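Local coordinates for protein 3-keto-5-aminohexanoate cleavage enzyme (Ralstonia eutropha, PDB 3C6C) that probably cleaves 3-keto-5-aminohexanoate or a related beta-keto acid in a metal-dependent TIM-barrel site, which holds a nickel ion in this crystal, at residues 108-113 with 161-166; 127-132 with 170-175; 188-193 with 228-233; 209-214 with 233-238; 215-220 with 244-249. One frame throughout, in Å; residues are numbered along the deposited sequence. Where two conformers were deposited one is given.

Contact 1 (108-113 with 161-166); sequences AFLLPD and VYLNTT
Leu-110 and Val-161 form the apolar centre of this antiparallel pairing, lying side by side on one face of the sheet with CD2 of Leu-110 4.0 Å from CG1 of Val-161. The same CD2 also meets CD2 of Leu-163, which crosses it at a slant, while CG of Pro-112 reaches CG2 of Val-161. Phe-109 and Tyr-162 occupy the other face as a non-hydrogen-bonded pair. Leu-110 and Val-161 are instead the hydrogen-bonded pair: N of Leu-110 gives to O of Val-161 at 2.9 Å, and N of Val-161 returns a bond to O of Leu-110 at 3.0 Å. A third bond, nearly straight at 175°, runs from N of Leu-163 to O of Ala-108 over 2.8 Å. That carbonyl oxygen also lies at the edge of the Tyr-162 ring, in its plane. Outermost, the amide of Asn-164 covers the methyl of Ala-108, its CG set anti to the carbonyl carbon (chi1 -65°); OD1 is bonded to Arg-132 and ND2 to the carbonyl of Thr-149. Ala-108 and Phe-109 form a classic bulge opposite Asp-125. The chemistry thus implies a ladder fixed by backbone bonds, with an apolar face that continues onto Leu-163 of the second subunit.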
# COMPACT_ATOMS: atom_id res chain seq x y z
N ALA A 108 6.14 12.28 -32.05
CA ALA A 108 5.53 13.00 -30.93
C ALA A 108 6.60 13.82 -30.22
O ALA A 108 6.47 14.19 -29.06
CB ALA A 108 4.85 12.03 -29.94
N PHE A 109 7.68 14.05 -30.94
CA PHE A 109 8.90 14.65 -30.38
C PHE A 109 8.94 16.18 -30.53
O PHE A 109 9.11 16.71 -31.61
CB PHE A 109 10.13 13.99 -31.01
CG PHE A 109 11.46 14.54 -30.56
CD1 PHE A 109 11.96 14.24 -29.30
CD2 PHE A 109 12.22 15.33 -31.41
CE1 PHE A 109 13.18 14.74 -28.88
CE2 PHE A 109 13.45 15.83 -31.00
CZ PHE A 109 13.93 15.54 -29.73
N LEU A 110 8.72 16.85 -29.40
CA LEU A 110 8.61 18.32 -29.34
C LEU A 110 9.74 18.95 -28.57
O LEU A 110 10.05 18.57 -27.43
CB LEU A 110 7.26 18.74 -28.71
CG LEU A 110 7.03 20.24 -28.53
CD1 LEU A 110 6.91 20.94 -29.90
CD2 LEU A 110 5.78 20.50 -27.70
N LEU A 111 10.34 19.94 -29.21
CA LEU A 111 11.42 20.75 -28.62
C LEU A 111 11.01 22.22 -28.65
O LEU A 111 11.24 22.92 -29.63
CB LEU A 111 12.75 20.57 -29.37
CG LEU A 111 13.47 19.23 -29.25
CD1 LEU A 111 14.58 19.14 -30.30
CD2 LEU A 111 14.01 18.99 -27.83
N PRO A 112 10.36 22.68 -27.57
CA PRO A 112 9.93 24.08 -27.56
C PRO A 112 11.11 25.06 -27.70
O PRO A 112 12.16 24.88 -27.09
CB PRO A 112 9.23 24.23 -26.21
CG PRO A 112 8.84 22.84 -25.82
CD PRO A 112 9.90 21.95 -26.37
N ASP A 113 10.89 26.06 -28.53
CA ASP A 113 11.88 27.13 -28.76
C ASP A 113 12.06 27.96 -27.48
O ASP A 113 11.11 28.57 -26.97
CB ASP A 113 11.46 28.00 -29.95
CG ASP A 113 12.47 29.10 -30.29
OD1 ASP A 113 13.35 29.41 -29.46
OD2 ASP A 113 12.34 29.67 -31.41
N VAL A 161 9.85 17.30 -24.72
CA VAL A 161 8.43 17.08 -24.48
C VAL A 161 7.86 16.05 -25.44
O VAL A 161 8.02 16.13 -26.65
CB VAL A 161 7.59 18.38 -24.57
CG1 VAL A 161 6.08 18.05 -24.53
CG2 VAL A 161 7.94 19.37 -23.45
N TYR A 162 7.22 15.05 -24.85
CA TYR A 162 6.43 14.06 -25.61
C TYR A 162 5.05 14.63 -25.75
O TYR A 162 4.37 14.85 -24.76
CB TYR A 162 6.23 12.70 -24.87
CG TYR A 162 7.16 11.57 -25.26
CD1 TYR A 162 7.77 11.54 -26.51
CD2 TYR A 162 7.38 10.52 -24.39
CE1 TYR A 162 8.61 10.50 -26.85
CE2 TYR A 162 8.22 9.47 -24.72
CZ TYR A 162 8.83 9.47 -25.96
OH TYR A 162 9.67 8.45 -26.31
N LEU A 163 4.65 14.85 -26.99
CA LEU A 163 3.36 15.48 -27.31
C LEU A 163 2.41 14.56 -28.05
O LEU A 163 2.48 14.36 -29.28
CB LEU A 163 3.57 16.78 -28.11
CG LEU A 163 2.30 17.59 -28.38
CD1 LEU A 163 1.81 18.22 -27.09
CD2 LEU A 163 2.55 18.65 -29.47
N ASN A 164 1.56 13.96 -27.24
CA ASN A 164 0.48 13.10 -27.71
C ASN A 164 -0.86 13.54 -27.14
O ASN A 164 -1.27 13.11 -26.06
CB ASN A 164 0.77 11.64 -27.33
CG ASN A 164 2.00 11.10 -28.01
OD1 ASN A 164 2.01 10.83 -29.21
ND2 ASN A 164 3.06 10.93 -27.24
N THR A 165 -1.52 14.42 -27.89
CA THR A 165 -2.80 15.00 -27.47
C THR A 165 -3.83 13.90 -27.41
O THR A 165 -3.72 12.90 -28.11
CB THR A 165 -3.28 16.11 -28.44
OG1 THR A 165 -3.48 15.52 -29.73
CG2 THR A 165 -2.25 17.24 -28.57
N THR A 166 -4.80 14.06 -26.54
CA THR A 166 -5.84 13.03 -26.39
C THR A 166 -6.60 12.89 -27.73
O THR A 166 -7.13 11.83 -28.08
CB THR A 166 -6.79 13.34 -25.21
OG1 THR A 166 -7.34 14.65 -25.35
CG2 THR A 166 -6.03 13.22 -23.84

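Contact 2 (127-132 with 170-175)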
# COMPACT_ATOMS: atom_id res chain seq x y z
N VAL A 127 4.36 14.80 -36.05
CA VAL A 127 3.74 14.56 -37.34
C VAL A 127 2.34 13.99 -37.24
O VAL A 127 1.93 13.44 -36.22
CB VAL A 127 4.63 13.66 -38.24
CG1 VAL A 127 5.99 14.34 -38.49
CG2 VAL A 127 4.83 12.32 -37.64
N PRO A 128 1.57 14.17 -38.30
CA PRO A 128 0.17 13.77 -38.25
C PRO A 128 -0.05 12.28 -38.19
O PRO A 128 0.84 11.48 -38.53
CB PRO A 128 -0.41 14.33 -39.55
CG PRO A 128 0.52 15.40 -39.94
CD PRO A 128 1.87 14.95 -39.51
N VAL A 129 -1.25 11.94 -37.76
CA VAL A 129 -1.67 10.54 -37.58
C VAL A 129 -1.38 9.71 -38.83
O VAL A 129 -0.81 8.62 -38.77
CB VAL A 129 -3.16 10.44 -37.19
CG1 VAL A 129 -3.69 9.02 -37.40
CG2 VAL A 129 -3.34 10.91 -35.75
N ALA A 130 -1.73 10.26 -39.98
CA ALA A 130 -1.68 9.48 -41.22
C ALA A 130 -0.23 9.06 -41.50
O ALA A 130 0.06 7.96 -41.99
CB ALA A 130 -2.22 10.27 -42.40
N GLU A 131 0.69 9.96 -41.18
CA GLU A 131 2.10 9.64 -41.40
C GLU A 131 2.60 8.70 -40.30
O GLU A 131 3.36 7.77 -40.55
CB GLU A 131 2.98 10.87 -41.46
CG GLU A 131 4.25 10.55 -42.23
CD GLU A 131 5.27 11.67 -42.21
OE1 GLU A 131 4.90 12.85 -41.98
OE2 GLU A 131 6.45 11.34 -42.44
N ARG A 132 2.12 8.93 -39.10
CA ARG A 132 2.57 8.12 -37.95
C ARG A 132 2.26 6.64 -38.16
O ARG A 132 2.99 5.76 -37.68
CB ARG A 132 1.92 8.58 -36.65
CG ARG A 132 2.50 9.83 -36.08
CD ARG A 132 1.91 10.04 -34.72
NE ARG A 132 2.02 11.40 -34.21
CZ ARG A 132 1.79 11.70 -32.93
NH1 ARG A 132 1.45 10.71 -32.11
NH2 ARG A 132 1.91 12.95 -32.49
N ARG A 170 -6.85 9.41 -29.64
CA ARG A 170 -8.14 8.85 -30.02
C ARG A 170 -8.12 8.43 -31.50
O ARG A 170 -8.64 7.38 -31.87
CB ARG A 170 -9.29 9.84 -29.76
CG ARG A 170 -9.64 9.94 -28.32
CD ARG A 170 -10.60 11.07 -28.08
NE ARG A 170 -11.19 10.97 -26.75
CZ ARG A 170 -10.98 11.85 -25.77
NH1 ARG A 170 -10.23 12.93 -25.99
NH2 ARG A 170 -11.54 11.65 -24.60
N ALA A 171 -7.52 9.28 -32.33
CA ALA A 171 -7.48 9.02 -33.78
C ALA A 171 -6.60 7.80 -34.09
O ALA A 171 -6.96 6.95 -34.94
CB ALA A 171 -6.99 10.25 -34.54
N MSE A 172 -5.50 7.70 -33.36
CA MSE A 172 -4.54 6.58 -33.48
C MSE A 172 -5.20 5.27 -33.11
O MSE A 172 -5.10 4.26 -33.80
CB MSE A 172 -3.34 6.76 -32.53
CG MSE A 172 -2.40 7.92 -32.87
SE MSE A 172 -1.47 7.66 -34.55
CE MSE A 172 -0.10 6.42 -33.97
N ALA A 173 -5.88 5.31 -31.97
CA ALA A 173 -6.58 4.14 -31.44
C ALA A 173 -7.56 3.64 -32.49
O ALA A 173 -7.64 2.44 -32.78
CB ALA A 173 -7.31 4.46 -30.12
N ARG A 174 -8.29 4.58 -33.06
CA ARG A 174 -9.27 4.26 -34.12
C ARG A 174 -8.61 3.63 -35.36
O ARG A 174 -9.12 2.63 -35.91
CB ARG A 174 -10.13 5.47 -34.51
CG ARG A 174 -11.31 5.06 -35.37
CD ARG A 174 -12.27 6.21 -35.67
NE ARG A 174 -12.90 6.81 -34.48
CZ ARG A 174 -14.07 6.44 -33.98
NH1 ARG A 174 -14.75 5.44 -34.54
NH2 ARG A 174 -14.57 7.04 -32.91
N ARG A 175 -7.46 4.17 -35.76
CA ARG A 175 -6.73 3.62 -36.90
C ARG A 175 -6.29 2.19 -36.63
O ARG A 175 -6.37 1.31 -37.51
CB ARG A 175 -5.53 4.49 -37.31
CG ARG A 175 -5.93 5.72 -38.09
CD ARG A 175 -6.67 5.32 -39.40
NE ARG A 175 -5.76 4.80 -40.44
CZ ARG A 175 -6.04 3.78 -41.23
NH1 ARG A 175 -7.17 3.11 -41.10
NH2 ARG A 175 -5.17 3.41 -42.14
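Val-129 packs against Ala-171 and Met-172 in an apolar helix-to-helix contact on the outer side of the fold, where the short helix 129-132 leans on helix 166-179. No hydrogen bond joins the two segments, and the valine makes most of the touches. Its two methyl groups divide the work: CG2 meets the methyl CB of Ala-171 at 3.9 Å, whereas CG1 rests on the aliphatic CG of Arg-175 at 4.0 Å. Both methyls also approach the selenium of Met-172, a selenomethionine; SE is 3.9 Å from CG1 of Val-129. The two side chains slide past one another in opposite directions, which lays the selenium alongside the fork of the valine. Bends at chi2 (-65°) and chi3 (-79°) fold the end of Met-172 back toward the short helix, and CE comes within 4.0 Å of CB of Arg-132, whose chain it meets at roughly a right angle. Arg-132 is extended from CG to NE, and NE donates to the carbonyl O of Val-127 at 2.9 Å, tying the side chain to the residues that lead into its own helix. Arg-175 sends its guanidinium group away to salt bridges with Glu-137 and Glu-178. The chemistry implies that the arginines contribute aliphatic carbons to the interface while the polar groups at their ends bond to partners other than the facing helix, leaving the contact itself to van der Waals packing.

Contact 3 (188-193 with 228-233); sequences FSPGDI and MIYQRN
Ser-189, just before helix 190-201, meets the side-chain amide of Gln-231: OE1 lies 3.2 Å from the serine carbonyl carbon. OG of Ser-189 accepts a bond from N of Asp-192 at 3.0 Å, the N-cap bond of the helix, while OD2 of Asp-192 reaches back to N of Phe-188. Pro-190 serves two neighbours. OE1 of Gln-231 lies 3.3 Å from both its CD and its N; that nitrogen has no hydrogen to share, so this is no hydrogen bond. CB of Pro-190 lies 3.5 Å from OH of Tyr-230, and the two side chains cross at about a right angle. With CG anti to its backbone nitrogen (chi1 162°), the tyrosine brings this end to the proline, and its hydroxyl is hydrogen-bonded to Thr-227 of the second subunit, on whose Tyr-230 the ring also stacks. One turn on, Ile-193 places CD1 3.6 Å from CB of Gln-231, at the root of the same extended side chain. Gln-231 spans the first turn of helix 190-201. The chemistry implies that the helix start is held by its own serine cap, while helix 225-232 adds van der Waals contact and its tyrosine carries a polar link to the second subunit.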
# COMPACT_ATOMS: atom_id res chain seq x y z
N PHE A 188 2.95 6.07 -18.07
CA PHE A 188 4.04 6.64 -17.26
C PHE A 188 3.58 7.19 -15.93
O PHE A 188 4.37 7.72 -15.14
CB PHE A 188 4.75 7.76 -18.04
CG PHE A 188 5.46 7.29 -19.29
CD1 PHE A 188 4.75 7.00 -20.44
CD2 PHE A 188 6.84 7.20 -19.32
CE1 PHE A 188 5.40 6.60 -21.59
CE2 PHE A 188 7.49 6.80 -20.48
CZ PHE A 188 6.77 6.51 -21.60
N SER A 189 2.27 7.06 -15.69
CA SER A 189 1.61 7.69 -14.54
C SER A 189 0.22 7.11 -14.31
O SER A 189 -0.30 6.46 -15.18
CB SER A 189 1.43 9.18 -14.77
OG SER A 189 0.47 9.41 -15.80
N PRO A 190 -0.38 7.38 -13.17
CA PRO A 190 -1.76 6.90 -12.96
C PRO A 190 -2.74 7.62 -13.89
O PRO A 190 -3.71 7.05 -14.37
CB PRO A 190 -2.03 7.25 -11.49
CG PRO A 190 -1.04 8.27 -11.15
CD PRO A 190 0.19 7.92 -11.92
N GLY A 191 -2.45 8.88 -14.13
CA GLY A 191 -3.26 9.71 -15.02
C GLY A 191 -3.33 9.11 -16.41
O GLY A 191 -4.37 9.10 -17.05
N ASP A 192 -2.20 8.59 -16.86
CA ASP A 192 -2.12 7.93 -18.15
C ASP A 192 -3.04 6.69 -18.19
O ASP A 192 -3.70 6.42 -19.20
CB ASP A 192 -0.68 7.49 -18.49
CG ASP A 192 0.28 8.64 -18.78
OD1 ASP A 192 -0.11 9.85 -18.85
OD2 ASP A 192 1.50 8.32 -18.93
N ILE A 193 -3.03 5.94 -17.10
CA ILE A 193 -3.89 4.75 -16.96
C ILE A 193 -5.37 5.15 -17.06
O ILE A 193 -6.18 4.49 -17.71
CB ILE A 193 -3.61 3.94 -15.68
CG1 ILE A 193 -2.17 3.38 -15.75
CG2 ILE A 193 -4.65 2.84 -15.49
CD1 ILE A 193 -1.64 2.80 -14.43
N MSE A 228 4.45 -0.14 -8.74
CA MSE A 228 3.85 -1.20 -9.54
C MSE A 228 2.52 -1.66 -8.95
O MSE A 228 1.52 -1.80 -9.66
CB MSE A 228 4.80 -2.41 -9.70
CG MSE A 228 4.35 -3.28 -10.86
SE MSE A 228 5.46 -4.81 -11.14
CE MSE A 228 7.10 -3.94 -11.53
N ILE A 229 2.47 -1.82 -7.63
CA ILE A 229 1.24 -2.27 -6.93
C ILE A 229 0.12 -1.24 -7.08
O ILE A 229 -1.04 -1.55 -7.38
CB ILE A 229 1.48 -2.54 -5.41
CG1 ILE A 229 2.30 -3.81 -5.24
CG2 ILE A 229 0.14 -2.67 -4.65
CD1 ILE A 229 2.80 -4.05 -3.82
N TYR A 230 0.52 0.00 -6.87
CA TYR A 230 -0.43 1.14 -6.90
C TYR A 230 -1.05 1.28 -8.29
O TYR A 230 -2.29 1.34 -8.44
CB TYR A 230 0.25 2.45 -6.48
CG TYR A 230 -0.53 3.67 -6.90
CD1 TYR A 230 -1.76 3.97 -6.31
CD2 TYR A 230 -0.07 4.51 -7.89
CE1 TYR A 230 -2.50 5.09 -6.71
CE2 TYR A 230 -0.77 5.61 -8.29
CZ TYR A 230 -2.00 5.90 -7.70
OH TYR A 230 -2.69 7.00 -8.10
N GLN A 231 -0.19 1.27 -9.30
CA GLN A 231 -0.65 1.44 -10.66
C GLN A 231 -1.43 0.21 -11.12
O GLN A 231 -2.39 0.32 -11.87
CB GLN A 231 0.47 1.86 -11.62
CG GLN A 231 0.94 3.27 -11.35
CD GLN A 231 1.88 3.90 -12.37
OE1 GLN A 231 1.94 5.13 -12.46
NE2 GLN A 231 2.64 3.09 -13.10
N ARG A 232 -1.01 -0.97 -10.68
CA ARG A 232 -1.69 -2.19 -11.09
C ARG A 232 -3.15 -2.13 -10.70
O ARG A 232 -4.04 -2.56 -11.43
CB ARG A 232 -1.06 -3.44 -10.45
CG ARG A 232 -1.75 -4.76 -10.85
CD ARG A 232 -1.34 -5.90 -9.98
NE ARG A 232 -1.72 -5.68 -8.59
CZ ARG A 232 -1.59 -6.57 -7.62
NH1 ARG A 232 -1.10 -7.77 -7.89
NH2 ARG A 232 -1.96 -6.27 -6.38
N ASN A 233 -3.38 -1.58 -9.52
CA ASN A 233 -4.73 -1.59 -8.95
C ASN A 233 -5.69 -0.65 -9.70
O ASN A 233 -6.90 -0.74 -9.52
CB ASN A 233 -4.69 -1.35 -7.43
CG ASN A 233 -3.97 -2.49 -6.65
OD1 ASN A 233 -3.72 -3.57 -7.18
ND2 ASN A 233 -3.63 -2.22 -5.41

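Contact 4 (209-214 with 233-238); sequences PLFQMV and NLIPAN
Phe-211 and Ile-235 meet as two side chains sliding past each other in opposite directions, with CD1 of the isoleucine 4.0 Å from CB of the phenylalanine. A second branch, CG2 of Ile-235, approaches CD1 of the ring, so the isoleucine follows the aromatic side chain from its root outward. Pro-236 takes over toward the far end of the ring: its CD lies 3.8 Å from CE1 of Phe-211, and the two groups cross at about a right angle. Met-213, a selenomethionine, adds its terminal methyl, CE standing 4.1 Å from CD1 of Ile-235; the chain is extended beyond CG, which carries CE across to the loop. At the other end, CD of Pro-209 touches Asn-238, 3.8 Å from its carbonyl O and 3.9 Å from its ND2. No hydrogen bond crosses between the segments. What positions these groups is the strand itself: Pro-209, Phe-211 and Met-213, at every second position, all start toward the loop, while backbone bonds of Phe-211 with Gln-240 and Ala-242 fix the strand beside 240-244. Loop 233-238 thus lies over the outer side of barrel strand 210-214, between the end of helix 225-232 and the start of strand 240-244, with Ile-200 of helix 190-201 also packing against Phe-211.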
# COMPACT_ATOMS: atom_id res chain seq x y z
N PRO A 209 -7.78 -5.48 -23.48
CA PRO A 209 -6.88 -4.33 -23.45
C PRO A 209 -5.51 -4.70 -22.92
O PRO A 209 -5.38 -5.52 -22.03
CB PRO A 209 -7.55 -3.38 -22.46
CG PRO A 209 -8.88 -3.96 -22.18
CD PRO A 209 -8.77 -5.42 -22.40
N LEU A 210 -4.51 -4.04 -23.50
CA LEU A 210 -3.09 -4.21 -23.13
C LEU A 210 -2.49 -2.93 -22.60
O LEU A 210 -2.41 -1.93 -23.30
CB LEU A 210 -2.25 -4.61 -24.35
CG LEU A 210 -2.66 -5.78 -25.21
CD1 LEU A 210 -1.59 -6.02 -26.28
CD2 LEU A 210 -2.91 -7.04 -24.35
N PHE A 211 -2.05 -3.01 -21.35
CA PHE A 211 -1.39 -1.89 -20.68
C PHE A 211 0.05 -2.30 -20.31
O PHE A 211 0.32 -3.42 -19.88
CB PHE A 211 -2.08 -1.50 -19.37
CG PHE A 211 -3.41 -0.80 -19.53
CD1 PHE A 211 -4.55 -1.53 -19.80
CD2 PHE A 211 -3.53 0.56 -19.31
CE1 PHE A 211 -5.76 -0.90 -19.90
CE2 PHE A 211 -4.76 1.21 -19.42
CZ PHE A 211 -5.87 0.46 -19.70
N GLN A 212 0.95 -1.36 -20.47
CA GLN A 212 2.32 -1.53 -19.95
C GLN A 212 2.84 -0.31 -19.25
O GLN A 212 2.86 0.80 -19.78
CB GLN A 212 3.29 -1.92 -21.05
CG GLN A 212 4.74 -2.02 -20.60
CD GLN A 212 5.59 -2.82 -21.56
OE1 GLN A 212 6.01 -3.94 -21.24
NE2 GLN A 212 5.85 -2.26 -22.75
N MSE A 213 3.31 -0.54 -18.04
CA MSE A 213 3.97 0.51 -17.25
C MSE A 213 5.44 0.62 -17.61
O MSE A 213 6.21 -0.34 -17.47
CB MSE A 213 3.92 0.21 -15.74
CG MSE A 213 2.61 -0.20 -15.20
SE MSE A 213 2.89 -0.65 -13.33
CE MSE A 213 1.36 -1.51 -13.18
N VAL A 214 5.79 1.80 -18.09
CA VAL A 214 7.17 2.25 -18.26
C VAL A 214 7.66 2.83 -16.93
O VAL A 214 7.14 3.84 -16.45
CB VAL A 214 7.31 3.31 -19.40
CG1 VAL A 214 8.80 3.66 -19.63
CG2 VAL A 214 6.65 2.79 -20.71
N ASN A 233 -3.38 -1.58 -9.52
CA ASN A 233 -4.73 -1.59 -8.95
C ASN A 233 -5.69 -0.65 -9.70
O ASN A 233 -6.90 -0.74 -9.52
CB ASN A 233 -4.69 -1.35 -7.43
CG ASN A 233 -3.97 -2.49 -6.65
OD1 ASN A 233 -3.72 -3.57 -7.18
ND2 ASN A 233 -3.63 -2.22 -5.41
N LEU A 234 -5.13 0.21 -10.55
CA LEU A 234 -5.92 1.13 -11.40
C LEU A 234 -6.27 0.52 -12.75
O LEU A 234 -7.12 1.02 -13.48
CB LEU A 234 -5.16 2.42 -11.68
CG LEU A 234 -4.83 3.30 -10.47
CD1 LEU A 234 -3.96 4.51 -10.90
CD2 LEU A 234 -6.09 3.76 -9.76
N ILE A 235 -5.57 -0.55 -13.08
CA ILE A 235 -5.76 -1.22 -14.39
C ILE A 235 -7.02 -2.10 -14.39
O ILE A 235 -7.30 -2.82 -13.41
CB ILE A 235 -4.48 -1.97 -14.82
CG1 ILE A 235 -3.42 -0.94 -15.20
CG2 ILE A 235 -4.77 -2.85 -16.05
CD1 ILE A 235 -2.06 -1.49 -15.42
N PRO A 236 -7.82 -2.03 -15.46
CA PRO A 236 -9.04 -2.87 -15.47
C PRO A 236 -8.79 -4.36 -15.28
O PRO A 236 -7.81 -4.91 -15.74
CB PRO A 236 -9.67 -2.59 -16.85
CG PRO A 236 -9.05 -1.35 -17.32
CD PRO A 236 -7.69 -1.25 -16.70
N ALA A 237 -9.71 -4.99 -14.57
CA ALA A 237 -9.56 -6.40 -14.22
C ALA A 237 -9.45 -7.33 -15.43
O ALA A 237 -8.82 -8.38 -15.37
CB ALA A 237 -10.68 -6.85 -13.31
N ASN A 238 -10.05 -6.92 -16.53
CA ASN A 238 -10.11 -7.77 -17.74
C ASN A 238 -8.92 -7.55 -18.68
O ASN A 238 -8.82 -8.14 -19.77
CB ASN A 238 -11.41 -7.53 -18.52
CG ASN A 238 -11.44 -6.19 -19.24
OD1 ASN A 238 -10.97 -5.19 -18.72
ND2 ASN A 238 -12.02 -6.17 -20.44

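Contact 5 (215-220 with 244-249); sequences LGVLWG and FGIGRD
The carbonyl oxygen of Leu-215 and the backbone nitrogen of Ile-246 are joined through one water, which donates to O of Leu-215 at 2.8 Å and accepts from N of Ile-246 at 2.8 Å. Beside this bridge runs the single direct hydrogen bond between the segments, from N of Leu-215 to O of Phe-244 at 3.1 Å. Its donor sits close to the extension of the carbonyl bond (171°), although the angle at the hydrogen is a less straight 143°. Together the direct and water-mediated links hold both polar backbone atoms of Leu-215 to the second loop. The leucine side chain stays close to the same acceptor, with CB 3.4 Å from O of Phe-244. Apolar contact is sparse: CG2 of Val-217 comes 4.3 Å from CG1 of Ile-246, which also passes 4.1 Å from O of Leu-215. Gly-245 draws near the same carbonyl with its CA. Ile-246 also borders bound di(hydroxyethyl)ether and an acetate that probably came from the crystallisation liquor, which is consistent with a pocket at this edge. The contact joins two loops that follow neighbouring parallel strands, 210-214 and 240-244, and lead into helices 225-232 and 250-260. It therefore sits at the C-terminal ends of barrel strands, the usual site of TIM-barrel active centres, with Leu-215 packed back on Thr-227, Met-228 and Gln-231 of helix 225-232.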
# COMPACT_ATOMS: atom_id res chain seq x y z
N LEU A 215 8.64 2.16 -16.32
CA LEU A 215 9.13 2.57 -15.00
C LEU A 215 10.57 3.05 -15.01
O LEU A 215 11.44 2.47 -15.60
CB LEU A 215 8.97 1.43 -13.97
CG LEU A 215 7.56 0.86 -13.77
CD1 LEU A 215 7.59 -0.39 -12.90
CD2 LEU A 215 6.61 1.93 -13.17
N GLY A 216 10.78 4.15 -14.31
CA GLY A 216 12.09 4.75 -14.13
C GLY A 216 12.56 5.70 -15.20
O GLY A 216 13.73 6.09 -15.23
N VAL A 217 11.67 6.05 -16.11
CA VAL A 217 11.98 7.09 -17.09
C VAL A 217 11.68 8.44 -16.45
O VAL A 217 10.70 8.59 -15.70
CB VAL A 217 11.21 6.89 -18.39
CG1 VAL A 217 11.36 8.12 -19.32
CG2 VAL A 217 11.70 5.61 -19.06
N LEU A 218 12.56 9.41 -16.67
CA LEU A 218 12.33 10.77 -16.14
C LEU A 218 11.46 11.53 -17.17
O LEU A 218 11.76 11.48 -18.38
CB LEU A 218 13.65 11.49 -15.89
CG LEU A 218 14.63 10.77 -14.94
CD1 LEU A 218 15.89 11.61 -14.79
CD2 LEU A 218 14.03 10.52 -13.56
N TRP A 219 10.39 12.23 -16.79
CA TRP A 219 9.95 12.47 -15.41
C TRP A 219 8.61 11.76 -15.20
O TRP A 219 7.57 12.40 -14.97
CB TRP A 219 9.82 13.99 -15.16
CG TRP A 219 11.17 14.66 -15.27
CD1 TRP A 219 11.68 15.35 -16.34
CD2 TRP A 219 12.22 14.58 -14.31
NE1 TRP A 219 12.98 15.74 -16.08
CE2 TRP A 219 13.33 15.28 -14.84
CE3 TRP A 219 12.33 13.99 -13.05
CZ2 TRP A 219 14.52 15.40 -14.15
CZ3 TRP A 219 13.52 14.13 -12.36
CH2 TRP A 219 14.60 14.82 -12.92
N GLY A 220 8.68 10.45 -15.32
CA GLY A 220 7.60 9.51 -15.02
C GLY A 220 7.68 8.73 -13.72
O GLY A 220 8.50 9.01 -12.84
N PHE A 244 8.02 -2.76 -16.98
CA PHE A 244 9.46 -2.96 -17.18
C PHE A 244 10.29 -1.81 -16.65
O PHE A 244 9.80 -0.73 -16.43
CB PHE A 244 9.74 -3.24 -18.65
CG PHE A 244 9.69 -2.03 -19.53
CD1 PHE A 244 8.51 -1.65 -20.14
CD2 PHE A 244 10.83 -1.27 -19.78
CE1 PHE A 244 8.48 -0.57 -20.96
CE2 PHE A 244 10.80 -0.16 -20.60
CZ PHE A 244 9.61 0.19 -21.20
N GLY A 245 11.56 -2.11 -16.41
CA GLY A 245 12.53 -1.14 -16.04
C GLY A 245 13.74 -1.08 -16.96
O GLY A 245 13.97 -1.90 -17.86
N ILE A 246 14.52 -0.07 -16.68
CA ILE A 246 15.68 0.30 -17.49
C ILE A 246 16.98 0.00 -16.73
O ILE A 246 17.04 0.12 -15.50
CB ILE A 246 15.62 1.83 -17.80
CG1 ILE A 246 14.28 2.20 -18.48
CG2 ILE A 246 16.81 2.27 -18.64
CD1 ILE A 246 14.05 1.48 -19.78
N GLY A 247 18.00 -0.37 -17.48
CA GLY A 247 19.32 -0.63 -16.92
C GLY A 247 19.31 -1.64 -15.79
O GLY A 247 18.81 -2.76 -15.93
N ARG A 248 19.84 -1.22 -14.64
CA ARG A 248 19.96 -2.11 -13.49
C ARG A 248 18.62 -2.50 -12.91
O ARG A 248 18.52 -3.47 -12.12
CB ARG A 248 20.86 -1.51 -12.41
CG ARG A 248 22.34 -1.57 -12.80
N ASP A 249 17.58 -1.76 -13.29
CA ASP A 249 16.22 -2.09 -12.87
C ASP A 249 15.48 -3.07 -13.76
O ASP A 249 14.39 -3.50 -13.43
CB ASP A 249 15.38 -0.84 -12.68
CG ASP A 249 15.82 -0.05 -11.46
OD1 ASP A 249 16.15 -0.65 -10.44
OD2 ASP A 249 15.87 1.17 -11.56
O HOH W 1 13.85 1.63 -14.56

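A common principle emerges from the five contacts: backbone bonding prevails where strands or strand-end loops run together, and side-chain packing where helices or loops lie over them. Contacts 1, 3 and 5 are buried, whereas contacts 2 and 4 are only partly so. Contact 1, in the separate antiparallel sheet, has three backbone hydrogen bonds, and contact 5 a single direct bond plus a water. Contacts 2, 3 and 4 have no hydrogen bond between their segments. Contacts 3, 4 and 5 lie along one continuous region and touch one another, with Met-213 and Leu-215 both reaching Met-228; contacts 3 and 4 share Asn-233. Contacts 1 and 2 are joined through Asn-164 and Arg-132.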